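Local coordinates for protein YCGM (Escherichia coli, PDB 1NR9) that is of unknown function but belongs to the fumarylacetoacetate hydrolase family, forms a two-chain assembly and holds a bound magnesium ion, at residues 41-46 with 172-177; 146-151 with 209-214. One frame throughout, in Å; residues are numbered along the deposited sequence.

Contact 1: residues 41-46 with 172-177; sequences EEPVLF and VPLIAY
Pro43 lies over one face of the Tyr177 ring, and this overlap is the tightly packed part of the contact. Pro43 CD sits 3.8 Å from the ring centroid and 23° off the ring normal, a CH-pi contact shifted toward the rim, where Tyr177 CE2 is its nearest atom. The same proline meets Leu174 with its CB, 3.5 Å from Leu174 CD1, and its CG touches that methyl as well. Tyr177 lies three residues after Leu174 on helix 171-178, and both carry CG anti to the backbone N (chi1 175° for Tyr177), which sends ring and methyl out together to the proline. Leu45, at the start of strand 45-48, adds its CD2 obliquely, 3.8 Å from Tyr177 CE2. His169 also packs on Pro43, and Phe181 meets the tyrosine ring edge-to-face.

The solvent side is looser and polar. Exposed Glu42, extended past CG, crosses the phenol at about a right angle, with Glu42 CB 3.4 Å from Tyr177 OH. Its carboxylate stands 82° from the ring plane, and OE1 comes to the ring edge to accept a hydrogen bond from the hydroxyl; the modelled 2.4 Å between Tyr177 OH and Glu42 OE1 is doubtful as an exact length.

The contact thus ties the loop entering strand 45-48 to helix 171-178 where the second subunit arrives. Lys122 of that subunit hydrogen-bonds through NZ to both Tyr177 OH and Pro43 O. If the short bond to Glu42 is real, the phenol lies between a carboxylate and the lysine of the second subunit, and a lysine donating to the phenol oxygen would probably make its O-H a stronger donor to the carboxylate.

Contact 2: residues 146-151 with 209-214; sequences QNTTLS and VTFDGH
Thr148 stands against two flat groups, the ring of Phe211 and the carboxylate of Asp212. Its CG2 comes to the edge of the Phe211 ring, near the ring plane and 4.2 Å from Phe211 CD1, and also lies over one face of the Asp212 carboxylate. Two donors reach the carboxylate from that same face. Thr148 OG1 bonds to Asp212 OD1 at 2.6 Å, 68° out of the carboxylate plane. Thr149 N bonds to Asp212 OD2 at 2.7 Å, also from well above the plane. That second bond is nearly straight, with an N-H...O angle of 176°. The aspartate is poorly ordered, and the one hydroxyl proton of Thr148 has two acceptors, Asp212 OD1 and Asp144 O, so its bond to OD1 is not certain.

Beyond this end the strands pair regularly. Ser151 and Thr210 form a hydrogen-bonded pair, with Ser151 N 2.8 Å from Thr210 O and Thr210 N 2.7 Å from Ser151 O. The hydroxyl of Thr210 turns instead to Ser215 OG on the adjoining strand. Leu150 and Phe211 make the non-hydrogen-bonded pair on the other face of the sheet, where Leu150 CD2 packs 3.5 Å from Phe211 CB. A chi1 of 86° sets Phe211 CG between its backbone N and carbonyl carbon, and the ring leads away from strand 149-154. Val100 touches both side chains, and Ile136 also packs on Phe211.

Just past Phe211 the chain reverses through a type I' turn with Asp212 and Gly213 at its corners, closed by reciprocal backbone bonds between Phe211 and His214. The arrangement is that of a two-residue beta hairpin, strands 206-211 and 214-219, joined by its first strand to strand 149-154 in a four-stranded antiparallel sheet, with the aspartate at the turn extending the pairing through its side chain.

In the fold
Contacts 1 and 2 lie 21 Å apart between centres, yet their nearest atoms come to about 5 Å without touching. Their segments alternate along the chain, and a link exists at their margins: Gln146 OE1, ahead of strand 149-154, accepts a hydrogen bond from Ile171 N, at the start of the helix of contact 1. Both approach the magnesium ion from a distance, the side chain of Leu174 at about 10 Å and that of Leu150 at about 11 Å. Glu72 and Asp103 bind the metal, and Phe46, at the end of segment 41-46, packs on Asp103. Contact 1 meets the second subunit, whereas contact 2 is built within one chain.

Contact 1: residues 41-46 with 172-177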
ATOM      1  N   GLU A  41       1.598 -21.098  10.550  1.00 67.84           N
ATOM      2  CA  GLU A  41       0.736 -20.591   9.489  1.00 64.42           C
ATOM      3  C   GLU A  41       1.475 -19.483   8.751  1.00 60.58           C
ATOM      4  O   GLU A  41       2.172 -18.677   9.368  1.00 61.83           O
ATOM      5  CB  GLU A  41      -0.577 -20.044  10.060  1.00 65.48           C
ATOM      6  CG  GLU A  41      -0.408 -18.823  10.940  1.00 67.83           C
ATOM      7  CD  GLU A  41      -1.716 -18.084  11.187  1.00 69.45           C
ATOM      8  OE1 GLU A  41      -2.333 -17.603  10.206  1.00 68.92           O
ATOM      9  OE2 GLU A  41      -2.123 -17.981  12.364  1.00 68.73           O
ATOM     10  N   GLU A  42       1.330 -19.455   7.430  1.00 54.21           N
ATOM     11  CA  GLU A  42       1.980 -18.453   6.604  1.00 47.99           C
ATOM     12  C   GLU A  42       1.836 -17.046   7.167  1.00 41.99           C
ATOM     13  O   GLU A  42       0.770 -16.657   7.658  1.00 42.76           O
ATOM     14  CB  GLU A  42       1.405 -18.478   5.192  1.00 50.52           C
ATOM     15  CG  GLU A  42       1.866 -19.639   4.354  1.00 55.07           C
ATOM     16  CD  GLU A  42       1.308 -19.574   2.948  1.00 59.46           C
ATOM     17  OE1 GLU A  42       1.412 -18.500   2.318  1.00 62.30           O
ATOM     18  OE2 GLU A  42       0.770 -20.594   2.468  1.00 64.04           O
ATOM     19  N   PRO A  43       2.919 -16.258   7.094  1.00 37.78           N
ATOM     20  CA  PRO A  43       2.955 -14.876   7.583  1.00 31.98           C
ATOM     21  C   PRO A  43       1.811 -14.012   7.042  1.00 28.67           C
ATOM     22  O   PRO A  43       1.504 -14.052   5.850  1.00 25.22           O
ATOM     23  CB  PRO A  43       4.311 -14.374   7.084  1.00 29.84           C
ATOM     24  CG  PRO A  43       5.158 -15.603   7.145  1.00 31.46           C
ATOM     25  CD  PRO A  43       4.236 -16.659   6.564  1.00 34.39           C
ATOM     26  N   VAL A  44       1.181 -13.246   7.933  1.00 28.08           N
ATOM     27  CA  VAL A  44       0.121 -12.317   7.551  1.00 26.13           C
ATOM     28  C   VAL A  44       0.882 -11.103   6.994  1.00 24.42           C
ATOM     29  O   VAL A  44       1.863 -10.656   7.589  1.00 23.26           O
ATOM     30  CB  VAL A  44      -0.723 -11.894   8.769  1.00 27.85           C
ATOM     31  CG1 VAL A  44      -1.729 -10.829   8.362  1.00 28.13           C
ATOM     32  CG2 VAL A  44      -1.439 -13.101   9.346  1.00 24.74           C
ATOM     33  N   LEU A  45       0.430 -10.579   5.856  1.00 23.99           N
ATOM     34  CA  LEU A  45       1.094  -9.457   5.186  1.00 21.73           C
ATOM     35  C   LEU A  45       0.205  -8.278   4.821  1.00 20.88           C
ATOM     36  O   LEU A  45      -0.885  -8.458   4.273  1.00 21.82           O
ATOM     37  CB  LEU A  45       1.750  -9.965   3.896  1.00 19.55           C
ATOM     38  CG  LEU A  45       3.217 -10.388   3.893  1.00 19.76           C
ATOM     39  CD1 LEU A  45       3.605 -11.021   5.223  1.00 19.23           C
ATOM     40  CD2 LEU A  45       3.445 -11.336   2.727  1.00 18.05           C
ATOM     41  N   PHE A  46       0.691  -7.072   5.109  1.00 20.60           N
ATOM     42  CA  PHE A  46      -0.016  -5.836   4.768  1.00 20.96           C
ATOM     43  C   PHE A  46       1.045  -4.785   4.426  1.00 20.52           C
ATOM     44  O   PHE A  46       2.219  -4.947   4.790  1.00 19.81           O
ATOM     45  CB  PHE A  46      -0.921  -5.379   5.921  1.00 24.49           C
ATOM     46  CG  PHE A  46      -0.182  -4.927   7.143  1.00 29.33           C
ATOM     47  CD1 PHE A  46       0.217  -3.606   7.280  1.00 31.08           C
ATOM     48  CD2 PHE A  46       0.100  -5.822   8.167  1.00 31.16           C
ATOM     49  CE1 PHE A  46       0.891  -3.180   8.422  1.00 34.38           C
ATOM     50  CE2 PHE A  46       0.772  -5.409   9.307  1.00 33.84           C
ATOM     51  CZ  PHE A  46       1.167  -4.081   9.437  1.00 34.00           C
ATOM     52  N   VAL A 172      15.504 -13.176   7.217  1.00 32.31           N
ATOM     53  CA  VAL A 172      15.671 -13.502   5.799  1.00 33.67           C
ATOM     54  C   VAL A 172      14.557 -14.415   5.253  1.00 33.89           C
ATOM     55  O   VAL A 172      14.168 -14.289   4.093  1.00 34.58           O
ATOM     56  CB  VAL A 172      17.061 -14.132   5.473  1.00 33.64           C
ATOM     57  CG1 VAL A 172      18.166 -13.387   6.197  1.00 32.64           C
ATOM     58  CG2 VAL A 172      17.066 -15.596   5.797  1.00 37.44           C
ATOM     59  N   PRO A 173      14.025 -15.342   6.071  1.00 33.46           N
ATOM     60  CA  PRO A 173      12.962 -16.195   5.523  1.00 32.89           C
ATOM     61  C   PRO A 173      11.716 -15.372   5.206  1.00 33.27           C
ATOM     62  O   PRO A 173      11.127 -15.497   4.129  1.00 31.81           O
ATOM     63  CB  PRO A 173      12.698 -17.205   6.647  1.00 30.94           C
ATOM     64  CG  PRO A 173      13.999 -17.267   7.372  1.00 33.81           C
ATOM     65  CD  PRO A 173      14.433 -15.814   7.406  1.00 34.27           C
ATOM     66  N   LEU A 174      11.318 -14.536   6.164  1.00 33.30           N
ATOM     67  CA  LEU A 174      10.138 -13.691   6.010  1.00 30.11           C
ATOM     68  C   LEU A 174      10.261 -12.837   4.751  1.00 29.18           C
ATOM     69  O   LEU A 174       9.361 -12.838   3.910  1.00 29.11           O
ATOM     70  CB  LEU A 174       9.959 -12.802   7.247  1.00 28.72           C
ATOM     71  CG  LEU A 174       8.707 -11.923   7.363  1.00 27.49           C
ATOM     72  CD1 LEU A 174       7.441 -12.769   7.244  1.00 25.26           C
ATOM     73  CD2 LEU A 174       8.741 -11.193   8.698  1.00 23.31           C
ATOM     74  N   ILE A 175      11.376 -12.115   4.618  1.00 25.74           N
ATOM     75  CA  ILE A 175      11.591 -11.280   3.437  1.00 24.16           C
ATOM     76  C   ILE A 175      11.503 -12.130   2.177  1.00 24.65           C
ATOM     77  O   ILE A 175      10.897 -11.725   1.185  1.00 26.73           O
ATOM     78  CB  ILE A 175      12.965 -10.576   3.478  1.00 23.62           C
ATOM     79  CG1 ILE A 175      12.938  -9.471   4.533  1.00 23.54           C
ATOM     80  CG2 ILE A 175      13.315  -9.998   2.113  1.00 19.97           C
ATOM     81  CD1 ILE A 175      14.261  -8.743   4.699  1.00 26.08           C
ATOM     82  N   ALA A 176      12.111 -13.308   2.217  1.00 24.30           N
ATOM     83  CA  ALA A 176      12.071 -14.210   1.076  1.00 23.49           C
ATOM     84  C   ALA A 176      10.616 -14.533   0.772  1.00 20.50           C
ATOM     85  O   ALA A 176      10.211 -14.506  -0.377  1.00 22.61           O
ATOM     86  CB  ALA A 176      12.842 -15.484   1.383  1.00 22.84           C
ATOM     87  N   TYR A 177       9.836 -14.831   1.809  1.00 19.55           N
ATOM     88  CA  TYR A 177       8.404 -15.140   1.661  1.00 20.35           C
ATOM     89  C   TYR A 177       7.630 -13.935   1.088  1.00 20.85           C
ATOM     90  O   TYR A 177       6.814 -14.079   0.169  1.00 18.18           O
ATOM     91  CB  TYR A 177       7.817 -15.528   3.021  1.00 21.59           C
ATOM     92  CG  TYR A 177       6.327 -15.742   3.001  1.00 22.78           C
ATOM     93  CD1 TYR A 177       5.771 -16.846   2.360  1.00 21.19           C
ATOM     94  CD2 TYR A 177       5.465 -14.814   3.586  1.00 24.13           C
ATOM     95  CE1 TYR A 177       4.397 -17.023   2.295  1.00 22.26           C
ATOM     96  CE2 TYR A 177       4.091 -14.977   3.523  1.00 27.64           C
ATOM     97  CZ  TYR A 177       3.563 -16.086   2.871  1.00 26.79           C
ATOM     98  OH  TYR A 177       2.200 -16.232   2.780  1.00 29.52           O
TER

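Contact 2: residues 146-151 with 209-214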
ATOM      1  N   GLN A 146      19.237 -11.124  14.134  1.00 31.70           N
ATOM      2  CA  GLN A 146      18.288 -12.146  14.558  1.00 32.07           C
ATOM      3  C   GLN A 146      18.231 -12.319  16.062  1.00 33.95           C
ATOM      4  O   GLN A 146      17.391 -13.063  16.587  1.00 35.18           O
ATOM      5  CB  GLN A 146      18.603 -13.486  13.909  1.00 28.66           C
ATOM      6  CG  GLN A 146      17.437 -14.443  13.993  1.00 30.90           C
ATOM      7  CD  GLN A 146      16.196 -13.898  13.296  1.00 33.75           C
ATOM      8  OE1 GLN A 146      16.155 -13.806  12.059  1.00 37.55           O
ATOM      9  NE2 GLN A 146      15.186 -13.520  14.080  1.00 28.15           N
ATOM     10  N   ASN A 147      19.131 -11.632  16.758  1.00 35.24           N
ATOM     11  CA  ASN A 147      19.173 -11.696  18.214  1.00 35.34           C
ATOM     12  C   ASN A 147      19.481 -10.313  18.778  1.00 35.80           C
ATOM     13  O   ASN A 147      20.450 -10.112  19.517  1.00 33.00           O
ATOM     14  CB  ASN A 147      20.213 -12.713  18.672  1.00 33.12           C
ATOM     15  CG  ASN A 147      20.149 -12.975  20.162  1.00 30.47           C
ATOM     16  OD1 ASN A 147      19.065 -13.101  20.745  1.00 27.13           O
ATOM     17  ND2 ASN A 147      21.316 -13.072  20.789  1.00 31.84           N
ATOM     18  N   THR A 148      18.618  -9.370  18.408  1.00 37.77           N
ATOM     19  CA  THR A 148      18.719  -7.979  18.813  1.00 38.71           C
ATOM     20  C   THR A 148      17.600  -7.587  19.781  1.00 38.39           C
ATOM     21  O   THR A 148      16.480  -8.102  19.708  1.00 35.86           O
ATOM     22  CB  THR A 148      18.690  -7.058  17.564  1.00 38.64           C
ATOM     23  OG1 THR A 148      19.980  -7.066  16.944  1.00 38.50           O
ATOM     24  CG2 THR A 148      18.307  -5.636  17.931  1.00 40.14           C
ATOM     25  N   THR A 149      17.936  -6.671  20.686  1.00 38.11           N
ATOM     26  CA  THR A 149      17.025  -6.165  21.707  1.00 37.67           C
ATOM     27  C   THR A 149      16.110  -5.047  21.210  1.00 37.13           C
ATOM     28  O   THR A 149      16.575  -4.088  20.600  1.00 36.82           O
ATOM     29  CB  THR A 149      17.841  -5.663  22.918  1.00 38.38           C
ATOM     30  OG1 THR A 149      17.984  -6.735  23.855  1.00 37.36           O
ATOM     31  CG2 THR A 149      17.175  -4.459  23.589  1.00 38.55           C
ATOM     32  N   LEU A 150      14.813  -5.179  21.480  1.00 37.50           N
ATOM     33  CA  LEU A 150      13.820  -4.173  21.085  1.00 37.63           C
ATOM     34  C   LEU A 150      13.024  -3.713  22.303  1.00 36.31           C
ATOM     35  O   LEU A 150      12.469  -4.534  23.035  1.00 38.00           O
ATOM     36  CB  LEU A 150      12.844  -4.745  20.054  1.00 38.71           C
ATOM     37  CG  LEU A 150      13.359  -5.089  18.658  1.00 41.81           C
ATOM     38  CD1 LEU A 150      12.221  -5.678  17.837  1.00 41.27           C
ATOM     39  CD2 LEU A 150      13.924  -3.829  17.984  1.00 42.38           C
ATOM     40  N   SER A 151      12.958  -2.405  22.525  1.00 33.65           N
ATOM     41  CA  SER A 151      12.217  -1.890  23.672  1.00 32.41           C
ATOM     42  C   SER A 151      11.569  -0.544  23.407  1.00 30.15           C
ATOM     43  O   SER A 151      12.073   0.258  22.613  1.00 29.25           O
ATOM     44  CB  SER A 151      13.135  -1.766  24.886  1.00 32.55           C
ATOM     45  OG  SER A 151      14.219  -0.903  24.602  1.00 38.67           O
ATOM     46  N   VAL A 209      12.328   4.740  22.026  1.00 25.24           N
ATOM     47  CA  VAL A 209      12.420   3.444  21.361  1.00 26.82           C
ATOM     48  C   VAL A 209      13.873   2.994  21.415  1.00 26.40           C
ATOM     49  O   VAL A 209      14.784   3.828  21.410  1.00 25.62           O
ATOM     50  CB  VAL A 209      11.964   3.552  19.888  1.00 26.40           C
ATOM     51  CG1 VAL A 209      12.856   4.513  19.141  1.00 29.02           C
ATOM     52  CG2 VAL A 209      12.014   2.196  19.222  1.00 30.88           C
ATOM     53  N   THR A 210      14.104   1.684  21.463  1.00 28.79           N
ATOM     54  CA  THR A 210      15.473   1.185  21.553  1.00 30.86           C
ATOM     55  C   THR A 210      15.721  -0.151  20.904  1.00 32.02           C
ATOM     56  O   THR A 210      14.926  -1.077  21.053  1.00 32.97           O
ATOM     57  CB  THR A 210      15.898   1.046  23.015  1.00 30.42           C
ATOM     58  OG1 THR A 210      16.135   2.341  23.561  1.00 34.28           O
ATOM     59  CG2 THR A 210      17.153   0.207  23.133  1.00 32.99           C
ATOM     60  N   PHE A 211      16.837  -0.259  20.190  1.00 34.56           N
ATOM     61  CA  PHE A 211      17.199  -1.523  19.575  1.00 37.87           C
ATOM     62  C   PHE A 211      18.714  -1.657  19.610  1.00 41.81           C
ATOM     63  O   PHE A 211      19.441  -0.758  19.176  1.00 43.31           O
ATOM     64  CB  PHE A 211      16.616  -1.641  18.151  1.00 34.95           C
ATOM     65  CG  PHE A 211      17.460  -1.024  17.066  1.00 32.62           C
ATOM     66  CD1 PHE A 211      18.263  -1.825  16.254  1.00 31.55           C
ATOM     67  CD2 PHE A 211      17.444   0.347  16.839  1.00 29.43           C
ATOM     68  CE1 PHE A 211      19.042  -1.262  15.232  1.00 28.70           C
ATOM     69  CE2 PHE A 211      18.218   0.916  15.819  1.00 28.22           C
ATOM     70  CZ  PHE A 211      19.018   0.106  15.015  1.00 26.72           C
ATOM     71  N   ASP A 212      19.166  -2.769  20.193  1.00 46.21           N
ATOM     72  CA  ASP A 212      20.581  -3.105  20.351  1.00 49.63           C
ATOM     73  C   ASP A 212      21.567  -1.959  20.518  1.00 46.79           C
ATOM     74  O   ASP A 212      22.334  -1.638  19.606  1.00 46.93           O
ATOM     75  CB  ASP A 212      21.053  -3.996  19.201  1.00 61.61           C
ATOM     76  CG  ASP A 212      21.037  -5.470  19.564  1.00 73.82           C
ATOM     77  OD1 ASP A 212      21.587  -6.281  18.785  1.00 83.29           O
ATOM     78  OD2 ASP A 212      20.473  -5.816  20.628  1.00 82.69           O
ATOM     79  N   GLY A 213      21.552  -1.343  21.689  1.00 43.85           N
ATOM     80  CA  GLY A 213      22.492  -0.268  21.951  1.00 42.33           C
ATOM     81  C   GLY A 213      22.169   1.098  21.377  1.00 41.27           C
ATOM     82  O   GLY A 213      22.947   2.042  21.553  1.00 40.27           O
ATOM     83  N   HIS A 214      21.030   1.222  20.701  1.00 38.69           N
ATOM     84  CA  HIS A 214      20.643   2.499  20.119  1.00 36.11           C
ATOM     85  C   HIS A 214      19.285   2.987  20.609  1.00 36.42           C
ATOM     86  O   HIS A 214      18.311   2.217  20.668  1.00 36.59           O
ATOM     87  CB  HIS A 214      20.646   2.381  18.602  1.00 36.41           C
ATOM     88  CG  HIS A 214      22.011   2.186  18.028  1.00 37.91           C
ATOM     89  ND1 HIS A 214      22.938   3.203  17.957  1.00 37.67           N
ATOM     90  CD2 HIS A 214      22.621   1.085  17.529  1.00 39.30           C
ATOM     91  CE1 HIS A 214      24.061   2.740  17.438  1.00 39.26           C
ATOM     92  NE2 HIS A 214      23.895   1.457  17.170  1.00 40.14           N
TER